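Local atomic coordinates of RTX toxin RtxA (Vibrio vulnificus MO6-24/O, PDB entry 6IMP), a protein that is an effector domain of a secreted bacterial toxin with an alpha/beta hydrolase fold, probably acting as a hydrolase during infection. Residues K248-G262 and A275-H288. Sequence-based numbering, arbitrary orientation.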
loop_
_atom_site.group_PDB
_atom_site.type_symbol
_atom_site.label_atom_id
_atom_site.label_comp_id
_atom_site.label_asym_id
_atom_site.label_seq_id
_atom_site.Cartn_x
_atom_site.Cartn_y
_atom_site.Cartn_z
ATOM N N LYS A 248 -12.048 -15.707 -7.140
ATOM C CA LYS A 248 -11.715 -16.284 -5.831
ATOM C C LYS A 248 -10.579 -17.316 -5.885
ATOM O O LYS A 248 -10.111 -17.788 -4.849
ATOM C CB LYS A 248 -12.960 -16.890 -5.194
ATOM C CG LYS A 248 -14.068 -15.872 -4.957
ATOM C CD LYS A 248 -15.057 -16.337 -3.896
ATOM C CE LYS A 248 -16.472 -15.861 -4.198
ATOM N NZ LYS A 248 -17.305 -15.727 -2.967
ATOM N N GLU A 249 -10.108 -17.604 -7.094
ATOM C CA GLU A 249 -8.906 -18.420 -7.311
ATOM C C GLU A 249 -7.635 -17.571 -7.411
ATOM O O GLU A 249 -6.604 -18.058 -7.873
ATOM C CB GLU A 249 -9.041 -19.303 -8.576
ATOM C CG GLU A 249 -9.993 -18.798 -9.656
ATOM C CD GLU A 249 -11.451 -19.118 -9.346
ATOM O OE1 GLU A 249 -11.795 -20.320 -9.276
ATOM O OE2 GLU A 249 -12.246 -18.167 -9.157
ATOM N N THR A 250 -7.697 -16.308 -6.991
ATOM C CA THR A 250 -6.533 -15.432 -7.111
ATOM C C THR A 250 -5.632 -15.566 -5.881
ATOM O O THR A 250 -6.121 -15.501 -4.746
ATOM C CB THR A 250 -6.915 -13.952 -7.312
ATOM O OG1 THR A 250 -7.971 -13.847 -8.274
ATOM C CG2 THR A 250 -5.710 -13.165 -7.821
ATOM N N PRO A 251 -4.317 -15.773 -6.104
ATOM C CA PRO A 251 -3.365 -15.904 -5.006
ATOM C C PRO A 251 -3.335 -14.699 -4.061
ATOM O O PRO A 251 -2.949 -13.591 -4.454
ATOM C CB PRO A 251 -2.012 -16.089 -5.719
ATOM C CG PRO A 251 -2.259 -15.821 -7.161
ATOM C CD PRO A 251 -3.697 -16.114 -7.395
ATOM N N ILE A 252 -3.757 -14.943 -2.826
ATOM C CA ILE A 252 -3.674 -13.968 -1.745
ATOM C C ILE A 252 -2.827 -14.532 -0.597
ATOM O O ILE A 252 -3.336 -15.255 0.253
ATOM C CB ILE A 252 -5.092 -13.629 -1.217
ATOM C CG1 ILE A 252 -5.943 -13.071 -2.359
ATOM C CG2 ILE A 252 -5.034 -12.649 -0.036
ATOM C CD1 ILE A 252 -7.416 -12.953 -2.030
ATOM N N LEU A 253 -1.541 -14.206 -0.565
ATOM C CA LEU A 253 -0.762 -14.426 0.652
ATOM C C LEU A 253 -1.199 -13.409 1.687
ATOM O O LEU A 253 -1.485 -12.263 1.361
ATOM C CB LEU A 253 0.744 -14.308 0.404
ATOM C CG LEU A 253 1.660 -14.612 1.619
ATOM C CD1 LEU A 253 1.459 -16.022 2.157
ATOM C CD2 LEU A 253 3.128 -14.402 1.274
ATOM N N LEU A 254 -1.255 -13.832 2.934
ATOM C CA LEU A 254 -1.663 -12.950 4.005
ATOM C C LEU A 254 -0.780 -13.174 5.237
ATOM O O LEU A 254 -0.924 -14.169 5.955
ATOM C CB LEU A 254 -3.141 -13.177 4.323
ATOM C CG LEU A 254 -3.721 -12.517 5.583
ATOM C CD1 LEU A 254 -3.598 -11.003 5.534
ATOM C CD2 LEU A 254 -5.177 -12.927 5.759
ATOM N N LEU A 255 0.137 -12.243 5.475
ATOM C CA LEU A 255 0.998 -12.307 6.647
ATOM C C LEU A 255 0.590 -11.252 7.656
ATOM O O LEU A 255 0.640 -10.062 7.373
ATOM C CB LEU A 255 2.454 -12.123 6.234
ATOM C CG LEU A 255 2.918 -12.973 5.038
ATOM C CD1 LEU A 255 4.424 -12.889 4.904
ATOM C CD2 LEU A 255 2.505 -14.424 5.156
ATOM N N THR A 256 0.174 -11.698 8.830
ATOM C CA THR A 256 -0.284 -10.789 9.878
ATOM C C THR A 256 0.739 -10.639 10.993
ATOM O O THR A 256 1.527 -11.539 11.234
ATOM C CB THR A 256 -1.591 -11.284 10.507
ATOM O OG1 THR A 256 -1.342 -12.464 11.279
ATOM C CG2 THR A 256 -2.605 -11.595 9.436
ATOM N N ASP A 257 0.661 -9.521 11.709
ATOM C CA ASP A 257 1.597 -9.214 12.807
ATOM C C ASP A 257 1.122 -9.833 14.124
ATOM O O ASP A 257 0.053 -10.432 14.173
ATOM C CB ASP A 257 1.795 -7.697 12.953
ATOM C CG ASP A 257 0.485 -6.936 13.057
ATOM O OD1 ASP A 257 -0.405 -7.143 12.193
ATOM O OD2 ASP A 257 0.356 -6.114 13.982
ATOM N N ASN A 258 1.936 -9.728 15.177
ATOM C CA ASN A 258 1.667 -10.442 16.440
ATOM C C ASN A 258 1.009 -9.543 17.489
ATOM O O ASN A 258 0.916 -9.909 18.664
ATOM C CB ASN A 258 2.951 -11.087 17.002
ATOM C CG ASN A 258 3.961 -10.065 17.539
ATOM O OD1 ASN A 258 3.689 -8.856 17.622
ATOM N ND2 ASN A 258 5.140 -10.558 17.916
ATOM N N GLU A 259 0.561 -8.372 17.050
ATOM C CA GLU A 259 -0.020 -7.360 17.929
ATOM C C GLU A 259 -1.506 -7.259 17.587
ATOM O O GLU A 259 -1.987 -7.959 16.670
ATOM C CB GLU A 259 0.615 -5.980 17.648
ATOM C CG GLU A 259 2.116 -5.895 17.936
ATOM C CD GLU A 259 2.719 -4.529 17.631
ATOM O OE1 GLU A 259 2.030 -3.671 17.048
ATOM O OE2 GLU A 259 3.900 -4.310 17.965
ATOM N N GLY A 260 -2.222 -6.408 18.334
ATOM C CA GLY A 260 -3.688 -6.290 18.253
ATOM C C GLY A 260 -4.299 -6.246 16.854
ATOM O O GLY A 260 -5.290 -6.931 16.578
ATOM N N LEU A 261 -3.724 -5.432 15.974
ATOM C CA LEU A 261 -4.158 -5.392 14.582
ATOM C C LEU A 261 -4.151 -6.782 13.925
ATOM O O LEU A 261 -5.098 -7.151 13.230
ATOM C CB LEU A 261 -3.273 -4.446 13.781
ATOM C CG LEU A 261 -3.808 -4.162 12.377
ATOM C CD1 LEU A 261 -5.036 -3.271 12.459
ATOM C CD2 LEU A 261 -2.761 -3.535 11.472
ATOM N N GLY A 262 -3.086 -7.544 14.172
ATOM C CA GLY A 262 -2.843 -8.816 13.488
ATOM C C GLY A 262 -3.794 -9.932 13.873
ATOM O O GLY A 262 -3.980 -10.885 13.111
ATOM N N ALA A 275 -15.082 -18.045 2.533
ATOM C CA ALA A 275 -15.782 -17.585 1.332
ATOM C C ALA A 275 -15.132 -18.076 0.028
ATOM O O ALA A 275 -15.505 -17.636 -1.056
ATOM C CB ALA A 275 -15.879 -16.070 1.336
ATOM N N GLY A 276 -14.152 -18.970 0.137
ATOM C CA GLY A 276 -13.619 -19.684 -1.023
ATOM C C GLY A 276 -12.412 -19.025 -1.669
ATOM O O GLY A 276 -11.902 -19.529 -2.674
ATOM N N TYR A 277 -11.954 -17.905 -1.101
ATOM C CA TYR A 277 -10.765 -17.214 -1.613
ATOM C C TYR A 277 -9.540 -18.101 -1.409
ATOM O O TYR A 277 -9.354 -18.691 -0.344
ATOM C CB TYR A 277 -10.536 -15.863 -0.914
ATOM C CG TYR A 277 -11.626 -14.811 -1.131
ATOM C CD1 TYR A 277 -11.762 -14.139 -2.360
ATOM C CD2 TYR A 277 -12.478 -14.437 -0.084
ATOM C CE1 TYR A 277 -12.745 -13.159 -2.541
ATOM C CE2 TYR A 277 -13.459 -13.462 -0.255
ATOM C CZ TYR A 277 -13.593 -12.823 -1.479
ATOM O OH TYR A 277 -14.562 -11.846 -1.623
ATOM N N ASN A 278 -8.721 -18.190 -2.445
ATOM C CA ASN A 278 -7.469 -18.916 -2.386
ATOM C C ASN A 278 -6.472 -18.071 -1.529
ATOM O O ASN A 278 -5.742 -17.188 -2.043
ATOM C CB ASN A 278 -6.986 -19.155 -3.825
ATOM C CG ASN A 278 -5.508 -19.408 -3.923
ATOM O OD1 ASN A 278 -4.816 -18.774 -4.717
ATOM N ND2 ASN A 278 -5.011 -20.340 -3.130
ATOM N N VAL A 279 -6.457 -18.355 -0.235
ATOM C CA VAL A 279 -5.642 -17.624 0.720
ATOM C C VAL A 279 -4.556 -18.394 1.437
ATOM O O VAL A 279 -4.838 -19.298 2.190
ATOM C CB VAL A 279 -6.524 -17.122 1.852
ATOM C CG1 VAL A 279 -5.781 -16.118 2.701
ATOM C CG2 VAL A 279 -7.805 -16.552 1.300
ATOM N N THR A 280 -3.317 -17.976 1.254
ATOM C CA THR A 280 -2.189 -18.612 1.905
ATOM C C THR A 280 -1.808 -17.804 3.117
ATOM O O THR A 280 -2.551 -16.959 3.564
ATOM C CB THR A 280 -0.938 -18.645 1.013
ATOM O OG1 THR A 280 -1.274 -18.363 -0.345
ATOM C CG2 THR A 280 -0.294 -19.996 1.060
ATOM N N GLY A 281 -0.641 -18.086 3.660
ATOM C CA GLY A 281 -0.124 -17.337 4.778
ATOM C C GLY A 281 -0.276 -17.887 6.163
ATOM O O GLY A 281 -0.813 -18.950 6.391
ATOM N N GLU A 282 0.246 -17.123 7.097
ATOM C CA GLU A 282 0.173 -17.447 8.512
ATOM C C GLU A 282 0.303 -16.196 9.368
ATOM O O GLU A 282 0.699 -15.136 8.879
ATOM C CB GLU A 282 1.284 -18.436 8.879
ATOM C CG GLU A 282 2.692 -17.832 8.888
ATOM C CD GLU A 282 3.801 -18.879 8.845
ATOM O OE1 GLU A 282 4.986 -18.495 8.953
ATOM O OE2 GLU A 282 3.498 -20.083 8.695
ATOM N N GLN A 283 0.005 -16.337 10.657
ATOM C CA GLN A 283 0.436 -15.351 11.638
ATOM C C GLN A 283 1.932 -15.445 11.920
ATOM O O GLN A 283 2.526 -16.521 11.922
ATOM C CB GLN A 283 -0.347 -15.458 12.943
ATOM C CG GLN A 283 -0.184 -14.232 13.831
ATOM C CD GLN A 283 -1.116 -14.230 15.008
ATOM O OE1 GLN A 283 -1.591 -15.278 15.447
ATOM N NE2 GLN A 283 -1.361 -13.052 15.555
ATOM N N THR A 284 2.499 -14.288 12.220
ATOM C CA THR A 284 3.931 -14.044 12.252
ATOM C C THR A 284 4.290 -13.727 13.709
ATOM O O THR A 284 3.415 -13.347 14.482
ATOM C CB THR A 284 4.222 -12.835 11.326
ATOM O OG1 THR A 284 4.385 -13.282 9.977
ATOM C CG2 THR A 284 5.400 -12.122 11.704
ATOM N N PHE A 285 5.557 -13.873 14.094
ATOM C CA PHE A 285 5.984 -13.424 15.453
ATOM C C PHE A 285 6.589 -11.998 15.551
ATOM O O PHE A 285 7.265 -11.642 16.537
ATOM C CB PHE A 285 6.828 -14.483 16.180
ATOM C CG PHE A 285 7.977 -15.017 15.389
ATOM C CD1 PHE A 285 9.198 -14.360 15.385
ATOM C CD2 PHE A 285 7.868 -16.232 14.732
ATOM C CE1 PHE A 285 10.278 -14.886 14.695
ATOM C CE2 PHE A 285 8.939 -16.764 14.043
ATOM C CZ PHE A 285 10.145 -16.092 14.018
ATOM N N TYR A 286 6.198 -11.159 14.591
ATOM C CA TYR A 286 6.793 -9.850 14.350
ATOM C C TYR A 286 5.759 -8.779 14.646
ATOM O O TYR A 286 4.568 -8.968 14.384
ATOM C CB TYR A 286 7.248 -9.724 12.899
ATOM C CG TYR A 286 8.424 -10.612 12.557
ATOM C CD1 TYR A 286 9.617 -10.501 13.252
ATOM C CD2 TYR A 286 8.359 -11.537 11.515
ATOM C CE1 TYR A 286 10.706 -11.300 12.934
ATOM C CE2 TYR A 286 9.440 -12.340 11.193
ATOM C CZ TYR A 286 10.614 -12.217 11.899
ATOM O OH TYR A 286 11.695 -13.013 11.579
ATOM N N GLY A 287 6.221 -7.665 15.210
ATOM C CA GLY A 287 5.383 -6.488 15.427
ATOM C C GLY A 287 5.025 -5.807 14.114
ATOM O O GLY A 287 5.612 -6.108 13.064
ATOM N N HIS A 288 4.069 -4.881 14.175
ATOM C CA HIS A 288 3.497 -4.266 12.966
ATOM C C HIS A 288 4.515 -3.525 12.081
ATOM O O HIS A 288 4.420 -3.578 10.857
ATOM C CB HIS A 288 2.353 -3.327 13.338
ATOM C CG HIS A 288 1.618 -2.773 12.155
ATOM N ND1 HIS A 288 0.635 -3.476 11.489
ATOM C CD2 HIS A 288 1.733 -1.586 11.514
ATOM C CE1 HIS A 288 0.168 -2.737 10.498
ATOM N NE2 HIS A 288 0.818 -1.587 10.491
#
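A parallel beta-alpha-beta unit at one border of the sheet brings strand 252-256 beside the edge strand 282-283, with helix 260-274 as the crossover. Asn278 O accepts a bond from Ile252 N at 3.1 Å, and Ile252 O receives Thr280 N at 2.9 Å. Further along, the pairing is weaker: Thr256 N reaches Glu282 O at 3.5 Å. In the loops before the strands, Lys248 sets CD over one face of the Tyr277 ring, toward its rim. The Lys248 chain bends at chi3 (-146°), and Lys248 NZ donates to Ala275 O at 3.2 Å, in the carbonyl plane. Near the other end, the extended Gln283 side chain crosses Thr256 at about a right angle. Gln283 NE2 gives Asp257 O a nearly straight hydrogen bond of 3.3 Å (176°), with that oxygen in the amide plane. Thr256 OG1 bonds to Glu266 of the crossover helix. Asn258 N then ties to Tyr286 O at 2.9 Å. This joins the two loops beyond the strands. There Asp257 OD2 lies 3.6 Å from His288 ND1, near the ring plane at its edge. His288 NE2 is hydrogen-bonded to Ser178 OG, in what is probably the nucleophile elbow (GxSxG). This Ser-His pairing beside an acid is consistent with the catalytic site of an alpha/beta hydrolase.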